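PDB 6IL9: fructuronate-tagaturonate epimerase UxaE from Cohnella laeviribosi in complex with 1 glycerol from Cohnella laeviribosi, which catalyses the epimerisation that interconverts fructuronate and tagaturonate, probably with the help of a zinc ion bound in its TIM barrel. Local coordinates for residues Arg114-Ile119 with Gly361-Lys366; Pro105-Thr110 with Ser478-His483; Gln137-Ala142 with Tyr155-Asp160. All blocks are in the same frame, centred on the assembly; numbering follows the deposited sequence.

All three contacts are largely buried and belong to one TIM barrel, but they join different layers of it. Contact 1 links two barrel strands that flank a third, strand 93-96. Contact 3 joins strand 156-162, neighbour of 117-124, to helix 135-149 before it. Contact 2 lies outside the sheet, where helix 104-111 meets helix 469-487, and it has an exposed flank. Contacts 1 and 3 share the sheet: Pro118 O probably accepts a hydrogen bond from Gly156 N, and Lys366 NZ makes a salt bridge to Asp158 OD2. Contacts 1 and 2 touch by packing of Arg114 NH1 on Gly481 O. No hydrogen bond crosses any of the three; His364, His107 and Tyr155 each have a polar partner outside the segments.

Contact 1. Residues Arg114-Ile119 with Gly361-Lys366; sequences RAIHPI and GRFHVK
Ile119 meets His364 and Ile116 meets Phe363, and these two pairs make up the whole contact. Ile119 CG1 lies 3.6 Å from His364 CE1, the ring carbon between the two nitrogens. It approaches the imidazole obliquely. The second pair is looser, with Ile116 CD1 at 4.1 Å from Phe363 CE1, again oblique to the ring. In both pairs the side chains cross at about a right angle. Ile116 reaches across because its chain is extended: CG1 is anti to the backbone N (chi1 -169°) and CD1 continues the line.

The His364 ring is positioned from the next shell. Its ND1 is hydrogen-bonded to Thr93 OG1, which helps fix the turn of the ring. Lys366 CE sits at the edge of the imidazole, in its plane.

The two pairs lie on different sides of the barrel wall. His364 shares its side with Lys366, which faces the barrel interior. Ile116 and Phe363 pack outward against Leu484 and Leu487 of helix 469-487.

Strand 93-96 lies between the two segments in the closed sheet. This explains why no backbone bond joins them directly, with the CA atoms of Ile119 and Lys366 still 8.8 Å apart. Farther out is the zinc site of His161, Asp273 and His343; the His364 side chain is about 9 Å from the metal.

All four touching residues are buried, yet they bury little surface between the segments, 111 Å² in all. The direct contact therefore rests on van der Waals packing alone, while ND1 of the buried His364 is satisfied by Thr93 of the strand in between.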
loop_
_atom_site.group_PDB
_atom_site.type_symbol
_atom_site.label_atom_id
_atom_site.label_comp_id
_atom_site.label_asym_id
_atom_site.label_seq_id
_atom_site.Cartn_x
_atom_site.Cartn_y
_atom_site.Cartn_z
ATOM N N ARG A 114 6.405 5.657 17.151
ATOM C CA ARG A 114 6.784 6.638 16.145
ATOM C C ARG A 114 5.571 7.480 15.773
ATOM O O ARG A 114 4.428 7.016 15.834
ATOM C CB ARG A 114 7.352 5.941 14.887
ATOM C CG ARG A 114 8.224 4.778 15.263
ATOM C CD ARG A 114 9.331 4.545 14.303
ATOM N NE ARG A 114 10.081 5.738 13.926
ATOM C CZ ARG A 114 11.265 5.679 13.328
ATOM N NH1 ARG A 114 11.807 4.490 13.089
ATOM N NH2 ARG A 114 11.897 6.796 12.960
ATOM N N ALA A 115 5.826 8.730 15.382
ATOM C CA ALA A 115 4.740 9.667 15.089
ATOM C C ALA A 115 4.301 9.489 13.636
ATOM O O ALA A 115 4.529 10.329 12.767
ATOM C CB ALA A 115 5.170 11.101 15.370
ATOM N N ILE A 116 3.676 8.344 13.381
ATOM C CA ILE A 116 3.137 8.053 12.053
ATOM C C ILE A 116 2.011 7.049 12.230
ATOM O O ILE A 116 2.058 6.198 13.123
ATOM C CB ILE A 116 4.233 7.540 11.087
ATOM C CG1 ILE A 116 3.703 7.504 9.645
ATOM C CG2 ILE A 116 4.754 6.178 11.535
ATOM C CD1 ILE A 116 4.811 7.415 8.579
ATOM N N HIS A 117 0.976 7.185 11.403
ATOM C CA HIS A 117 -0.177 6.293 11.464
ATOM C C HIS A 117 -0.065 5.255 10.373
ATOM O O HIS A 117 0.202 5.615 9.219
ATOM C CB HIS A 117 -1.477 7.073 11.282
ATOM C CG HIS A 117 -1.688 8.138 12.304
ATOM N ND1 HIS A 117 -1.924 7.851 13.632
ATOM C CD2 HIS A 117 -1.712 9.488 12.197
ATOM C CE1 HIS A 117 -2.069 8.981 14.302
ATOM N NE2 HIS A 117 -1.950 9.988 13.454
ATOM N N PRO A 118 -0.276 3.975 10.689
ATOM C CA PRO A 118 -0.123 2.927 9.671
ATOM C C PRO A 118 -1.383 2.651 8.878
ATOM O O PRO A 118 -2.456 2.463 9.455
ATOM C CB PRO A 118 0.275 1.698 10.500
ATOM C CG PRO A 118 -0.466 1.909 11.822
ATOM C CD PRO A 118 -0.517 3.426 12.037
ATOM N N ILE A 119 -1.266 2.622 7.554
ATOM C CA ILE A 119 -2.307 2.062 6.699
ATOM C C ILE A 119 -1.915 0.597 6.528
ATOM O O ILE A 119 -1.170 0.229 5.621
ATOM C CB ILE A 119 -2.425 2.810 5.371
ATOM C CG1 ILE A 119 -2.471 4.329 5.614
ATOM C CG2 ILE A 119 -3.668 2.335 4.607
ATOM C CD1 ILE A 119 -3.602 4.811 6.539
ATOM N N GLY A 361 7.070 16.789 7.195
ATOM C CA GLY A 361 6.652 15.554 7.826
ATOM C C GLY A 361 5.216 15.155 7.577
ATOM O O GLY A 361 4.741 14.187 8.192
ATOM N N ARG A 362 4.507 15.865 6.701
ATOM C CA ARG A 362 3.084 15.647 6.434
ATOM C C ARG A 362 2.930 15.042 5.040
ATOM O O ARG A 362 2.767 15.756 4.048
ATOM C CB ARG A 362 2.330 16.967 6.531
ATOM C CG ARG A 362 0.830 16.818 6.515
ATOM C CD ARG A 362 0.184 18.187 6.609
ATOM N NE ARG A 362 0.365 18.988 5.397
ATOM C CZ ARG A 362 -0.543 19.076 4.430
ATOM N NH1 ARG A 362 -1.680 18.386 4.529
ATOM N NH2 ARG A 362 -0.310 19.839 3.368
ATOM N N PHE A 363 2.969 13.720 4.969
ATOM C CA PHE A 363 3.034 13.026 3.693
ATOM C C PHE A 363 2.296 11.709 3.824
ATOM O O PHE A 363 1.950 11.277 4.924
ATOM C CB PHE A 363 4.497 12.769 3.281
ATOM C CG PHE A 363 5.298 12.022 4.339
ATOM C CD1 PHE A 363 5.079 10.668 4.590
ATOM C CD2 PHE A 363 6.273 12.679 5.079
ATOM C CE1 PHE A 363 5.802 9.994 5.579
ATOM C CE2 PHE A 363 7.014 12.004 6.069
ATOM C CZ PHE A 363 6.781 10.668 6.318
ATOM N N HIS A 364 2.079 11.070 2.679
ATOM C CA HIS A 364 1.775 9.652 2.609
ATOM C C HIS A 364 2.819 8.993 1.720
ATOM O O HIS A 364 3.119 9.502 0.637
ATOM C CB HIS A 364 0.372 9.398 2.043
ATOM C CG HIS A 364 -0.049 7.970 2.148
ATOM N ND1 HIS A 364 -0.202 7.338 3.359
ATOM C CD2 HIS A 364 -0.318 7.039 1.198
ATOM C CE1 HIS A 364 -0.558 6.082 3.161
ATOM N NE2 HIS A 364 -0.638 5.873 1.857
ATOM N N VAL A 365 3.372 7.869 2.178
ATOM C CA VAL A 365 4.279 7.052 1.377
ATOM C C VAL A 365 3.708 5.643 1.327
ATOM O O VAL A 365 3.323 5.102 2.367
ATOM C CB VAL A 365 5.700 7.042 1.966
ATOM C CG1 VAL A 365 6.580 6.039 1.224
ATOM C CG2 VAL A 365 6.314 8.444 1.913
ATOM N N LYS A 366 3.653 5.048 0.130
ATOM C CA LYS A 366 3.113 3.697 -0.024
ATOM C C LYS A 366 4.217 2.686 -0.295
ATOM O O LYS A 366 5.140 2.948 -1.075
ATOM C CB LYS A 366 2.087 3.619 -1.161
ATOM C CG LYS A 366 0.830 4.391 -0.890
ATOM C CD LYS A 366 -0.339 3.852 -1.713
ATOM C CE LYS A 366 -1.512 4.805 -1.569
ATOM N NZ LYS A 366 -2.715 4.311 -2.291
#

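Contact 2. Residues Pro105-Thr110 with Ser478-His483; sequences PGHVQT and SHIGKH
Thr110 packs its methyl group onto Ile480 and Gly481 where two helices of the TIM barrel's outer layer meet. Helix 104-111 is the helix of a beta-alpha-beta crossover between strands 93-96 and 117-124. It crosses helix 469-487 at -41°, with the segment axes 9.4 Å apart.

The tight part is small. Thr110 CG2 comes within 3.6 Å of Gly481 N and 3.8 Å of Ile480 CG2. Thr110 OG1 turns back and donates to Gly106 O at 2.8 Å, tilted 29° from the carbonyl plane. This bond helps fix the rotation. OG1 lies beside the backbone N (chi1 -56°), which puts CG2 anti to that N and pointing at the other helix. A serine here lacks the methyl and would probably leave a gap over Gly481 and Ile480.

The packing is looser at His107. Ile480 CG1 stands at the edge of its ring, 4.3 Å from His107 CD2, while His107 NE2 is hydrogen-bonded to Asn371. On the solvent side, partly exposed Gln109 is hydrogen-bonded through OE1 to Arg477 and through NE2 to Glu473 of the facing helix, and through NE2 also to Glu149 of helix 135-149. Ser478 and Lys482 are exposed.

Within helix 469-487, His483 ND1 donates to His479 O at 2.8 Å and 162°, and His483 CE1 sits over one face of the His479 ring, offset toward its rim.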
loop_
_atom_site.group_PDB
_atom_site.type_symbol
_atom_site.label_atom_id
_atom_site.label_comp_id
_atom_site.label_asym_id
_atom_site.label_seq_id
_atom_site.Cartn_x
_atom_site.Cartn_y
_atom_site.Cartn_z
ATOM N N PRO A 105 2.092 -7.920 12.035
ATOM C CA PRO A 105 2.737 -7.703 13.343
ATOM C C PRO A 105 4.065 -6.979 13.250
ATOM O O PRO A 105 4.302 -6.031 14.013
ATOM C CB PRO A 105 2.894 -9.126 13.891
ATOM C CG PRO A 105 1.784 -9.895 13.228
ATOM C CD PRO A 105 1.705 -9.330 11.833
ATOM N N GLY A 106 4.934 -7.402 12.332
ATOM C CA GLY A 106 6.190 -6.694 12.128
ATOM C C GLY A 106 5.974 -5.239 11.764
ATOM O O GLY A 106 6.705 -4.361 12.225
ATOM N N HIS A 107 4.958 -4.965 10.936
ATOM C CA HIS A 107 4.623 -3.585 10.581
ATOM C C HIS A 107 4.203 -2.785 11.801
ATOM O O HIS A 107 4.637 -1.641 11.984
ATOM C CB HIS A 107 3.521 -3.571 9.526
ATOM C CG HIS A 107 4.026 -3.850 8.150
ATOM N ND1 HIS A 107 3.219 -4.308 7.134
ATOM C CD2 HIS A 107 5.270 -3.741 7.626
ATOM C CE1 HIS A 107 3.943 -4.456 6.037
ATOM N NE2 HIS A 107 5.189 -4.114 6.308
ATOM N N VAL A 108 3.349 -3.371 12.639
ATOM C CA VAL A 108 2.927 -2.709 13.871
ATOM C C VAL A 108 4.124 -2.450 14.784
ATOM O O VAL A 108 4.268 -1.359 15.353
ATOM C CB VAL A 108 1.854 -3.550 14.582
ATOM C CG1 VAL A 108 1.576 -2.955 15.958
ATOM C CG2 VAL A 108 0.586 -3.612 13.736
ATOM N N GLN A 109 4.989 -3.458 14.954
ATOM C CA GLN A 109 6.185 -3.287 15.779
ATOM C C GLN A 109 7.048 -2.132 15.298
ATOM O O GLN A 109 7.712 -1.468 16.110
ATOM C CB GLN A 109 7.013 -4.577 15.791
ATOM C CG GLN A 109 6.329 -5.740 16.502
ATOM C CD GLN A 109 6.824 -7.066 15.982
ATOM O OE1 GLN A 109 7.828 -7.123 15.273
ATOM N NE2 GLN A 109 6.113 -8.138 16.307
ATOM N N THR A 110 7.043 -1.871 13.988
ATOM C CA THR A 110 7.870 -0.810 13.425
ATOM C C THR A 110 7.301 0.575 13.717
ATOM O O THR A 110 8.055 1.497 14.039
ATOM C CB THR A 110 8.019 -1.011 11.916
ATOM O OG1 THR A 110 8.552 -2.322 11.666
ATOM C CG2 THR A 110 8.967 0.051 11.332
ATOM N N SER A 478 13.759 -3.639 10.817
ATOM C CA SER A 478 14.987 -2.998 10.365
ATOM C C SER A 478 14.768 -2.265 9.050
ATOM O O SER A 478 15.212 -1.123 8.871
ATOM C CB SER A 478 16.084 -4.055 10.212
ATOM O OG SER A 478 17.237 -3.495 9.612
ATOM N N HIS A 479 14.090 -2.916 8.115
ATOM C CA HIS A 479 13.952 -2.401 6.761
ATOM C C HIS A 479 12.949 -1.252 6.697
ATOM O O HIS A 479 13.250 -0.189 6.150
ATOM C CB HIS A 479 13.536 -3.547 5.841
ATOM C CG HIS A 479 13.454 -3.172 4.400
ATOM N ND1 HIS A 479 14.559 -2.814 3.658
ATOM C CD2 HIS A 479 12.397 -3.117 3.557
ATOM C CE1 HIS A 479 14.183 -2.539 2.422
ATOM N NE2 HIS A 479 12.879 -2.720 2.334
ATOM N N ILE A 480 11.739 -1.455 7.222
ATOM C CA ILE A 480 10.793 -0.338 7.266
ATOM C C ILE A 480 11.272 0.733 8.242
ATOM O O ILE A 480 11.042 1.934 8.027
ATOM C CB ILE A 480 9.380 -0.859 7.602
ATOM C CG1 ILE A 480 8.965 -1.904 6.568
ATOM C CG2 ILE A 480 8.339 0.286 7.633
ATOM C CD1 ILE A 480 8.976 -1.395 5.140
ATOM N N GLY A 481 11.954 0.330 9.321
ATOM C CA GLY A 481 12.513 1.318 10.228
ATOM C C GLY A 481 13.441 2.283 9.514
ATOM O O GLY A 481 13.424 3.484 9.777
ATOM N N LYS A 482 14.257 1.767 8.598
ATOM C CA LYS A 482 15.162 2.633 7.844
ATOM C C LYS A 482 14.393 3.622 6.976
ATOM O O LYS A 482 14.823 4.771 6.800
ATOM C CB LYS A 482 16.093 1.783 6.983
ATOM C CG LYS A 482 16.901 2.588 5.996
ATOM C CD LYS A 482 17.884 1.701 5.261
ATOM C CE LYS A 482 18.729 2.539 4.318
ATOM N NZ LYS A 482 19.842 1.737 3.734
ATOM N N HIS A 483 13.266 3.190 6.402
ATOM C CA HIS A 483 12.409 4.114 5.660
ATOM C C HIS A 483 11.940 5.251 6.558
ATOM O O HIS A 483 12.022 6.429 6.192
ATOM C CB HIS A 483 11.182 3.382 5.097
ATOM C CG HIS A 483 11.471 2.481 3.933
ATOM N ND1 HIS A 483 12.167 1.297 4.054
ATOM C CD2 HIS A 483 11.114 2.577 2.630
ATOM C CE1 HIS A 483 12.237 0.708 2.871
ATOM N NE2 HIS A 483 11.607 1.464 1.990
#

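Contact 3. Residues Gln137-Ala142 with Tyr155-Asp160; sequences QVIDAA and YGADGD
Tyr155 OH is hydrogen-bonded to Thr82 O and also touches Ile139, whose CG2 lies 4.1 Å from this oxygen. The bond anchors the far end of the ring. The closest packing is along the CD2-CE2 side of the ring, where Ala142 CB comes within 3.6 Å of Tyr155 CE2 and 4.0 Å of Tyr155 CD2. The carbonyl carbon of Ala142 lies over one face. Tyr155 holds CG between its backbone N and carbonyl carbon (chi1 74°), which brings the ring up against the helix. Ile139 also reaches the strand itself: its CD1 is 4.1 Å from Ala157 CB, and its CG1 is equally near. The small side chains of Ala142 and Ala157 let the helix settle close to the sheet, with the CA atoms of Ile139 and Ala157 6.8 Å apart.

Further along the strand, Asp160 OD2 is hydrogen-bonded to a glycerol, probably from the crystallisation liquor.

The contact packs helix 135-149 of the TIM barrel onto the strand that follows it, 156-162. Ala143 and Val146 of the same helix add to the cover of Tyr155. Ala142 and Val138 also touch strand 117-124, so the helix sits across two neighbouring strands of the barrel.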
loop_
_atom_site.group_PDB
_atom_site.type_symbol
_atom_site.label_atom_id
_atom_site.label_comp_id
_atom_site.label_asym_id
_atom_site.label_seq_id
_atom_site.Cartn_x
_atom_site.Cartn_y
_atom_site.Cartn_z
ATOM N N GLN A 137 -9.783 -10.549 3.519
ATOM C CA GLN A 137 -8.574 -11.109 4.113
ATOM C C GLN A 137 -7.543 -10.029 4.416
ATOM O O GLN A 137 -6.804 -10.132 5.402
ATOM C CB GLN A 137 -7.972 -12.156 3.180
ATOM C CG GLN A 137 -8.936 -13.258 2.802
ATOM C CD GLN A 137 -8.310 -14.216 1.825
ATOM O OE1 GLN A 137 -8.043 -13.861 0.683
ATOM N NE2 GLN A 137 -8.050 -15.436 2.274
ATOM N N VAL A 138 -7.463 -8.995 3.573
ATOM C CA VAL A 138 -6.479 -7.940 3.802
ATOM C C VAL A 138 -6.791 -7.202 5.104
ATOM O O VAL A 138 -5.908 -6.995 5.949
ATOM C CB VAL A 138 -6.424 -6.990 2.588
ATOM C CG1 VAL A 138 -5.434 -5.860 2.829
ATOM C CG2 VAL A 138 -6.016 -7.782 1.336
ATOM N N ILE A 139 -8.059 -6.826 5.306
ATOM C CA ILE A 139 -8.424 -6.187 6.565
ATOM C C ILE A 139 -8.325 -7.182 7.722
ATOM O O ILE A 139 -7.871 -6.821 8.811
ATOM C CB ILE A 139 -9.820 -5.537 6.475
ATOM C CG1 ILE A 139 -9.804 -4.376 5.466
ATOM C CG2 ILE A 139 -10.261 -5.020 7.848
ATOM C CD1 ILE A 139 -11.143 -3.586 5.387
ATOM N N ASP A 140 -8.707 -8.457 7.500
ATOM C CA ASP A 140 -8.549 -9.473 8.546
ATOM C C ASP A 140 -7.129 -9.460 9.099
ATOM O O ASP A 140 -6.919 -9.440 10.316
ATOM C CB ASP A 140 -8.843 -10.887 8.014
ATOM C CG ASP A 140 -10.325 -11.160 7.746
ATOM O OD1 ASP A 140 -11.219 -10.423 8.226
ATOM O OD2 ASP A 140 -10.591 -12.162 7.039
ATOM N N ALA A 141 -6.138 -9.501 8.201
ATOM C CA ALA A 141 -4.748 -9.598 8.635
ATOM C C ALA A 141 -4.340 -8.375 9.447
ATOM O O ALA A 141 -3.648 -8.498 10.461
ATOM C CB ALA A 141 -3.828 -9.778 7.421
ATOM N N ALA A 142 -4.791 -7.182 9.030
ATOM C CA ALA A 142 -4.465 -5.966 9.773
ATOM C C ALA A 142 -5.145 -5.930 11.138
ATOM O O ALA A 142 -4.528 -5.525 12.130
ATOM C CB ALA A 142 -4.861 -4.729 8.960
ATOM N N TYR A 155 -5.403 2.131 12.981
ATOM C CA TYR A 155 -4.801 1.812 11.694
ATOM C C TYR A 155 -5.822 2.067 10.596
ATOM O O TYR A 155 -7.033 2.057 10.832
ATOM C CB TYR A 155 -4.310 0.349 11.630
ATOM C CG TYR A 155 -5.438 -0.648 11.504
ATOM C CD1 TYR A 155 -6.088 -1.128 12.634
ATOM C CD2 TYR A 155 -5.849 -1.116 10.257
ATOM C CE1 TYR A 155 -7.134 -2.030 12.520
ATOM C CE2 TYR A 155 -6.889 -2.003 10.137
ATOM C CZ TYR A 155 -7.527 -2.456 11.273
ATOM O OH TYR A 155 -8.563 -3.349 11.135
ATOM N N GLY A 156 -5.313 2.286 9.386
ATOM C CA GLY A 156 -6.155 2.530 8.233
ATOM C C GLY A 156 -6.188 1.395 7.228
ATOM O O GLY A 156 -5.340 0.500 7.252
ATOM N N ALA A 157 -7.163 1.435 6.323
ATOM C CA ALA A 157 -7.326 0.436 5.271
ATOM C C ALA A 157 -7.581 1.149 3.953
ATOM O O ALA A 157 -8.553 1.907 3.837
ATOM C CB ALA A 157 -8.483 -0.524 5.591
ATOM N N ASP A 158 -6.721 0.895 2.964
ATOM C CA ASP A 158 -6.683 1.616 1.697
ATOM C C ASP A 158 -7.113 0.688 0.566
ATOM O O ASP A 158 -6.502 -0.366 0.351
ATOM C CB ASP A 158 -5.263 2.151 1.460
ATOM C CG ASP A 158 -5.081 2.865 0.128
ATOM O OD1 ASP A 158 -6.064 3.263 -0.539
ATOM O OD2 ASP A 158 -3.895 3.050 -0.234
ATOM N N GLY A 159 -8.176 1.073 -0.135
ATOM C CA GLY A 159 -8.523 0.435 -1.386
ATOM C C GLY A 159 -7.670 1.057 -2.469
ATOM O O GLY A 159 -7.996 2.124 -2.992
ATOM N N ASP A 160 -6.558 0.409 -2.785
ATOM C CA ASP A 160 -5.498 1.020 -3.566
ATOM C C ASP A 160 -5.767 0.843 -5.054
ATOM O O ASP A 160 -6.249 -0.207 -5.482
ATOM C CB ASP A 160 -4.161 0.384 -3.179
ATOM C CG ASP A 160 -2.979 1.031 -3.856
ATOM O OD1 ASP A 160 -3.072 2.216 -4.243
ATOM O OD2 ASP A 160 -1.951 0.340 -4.012
#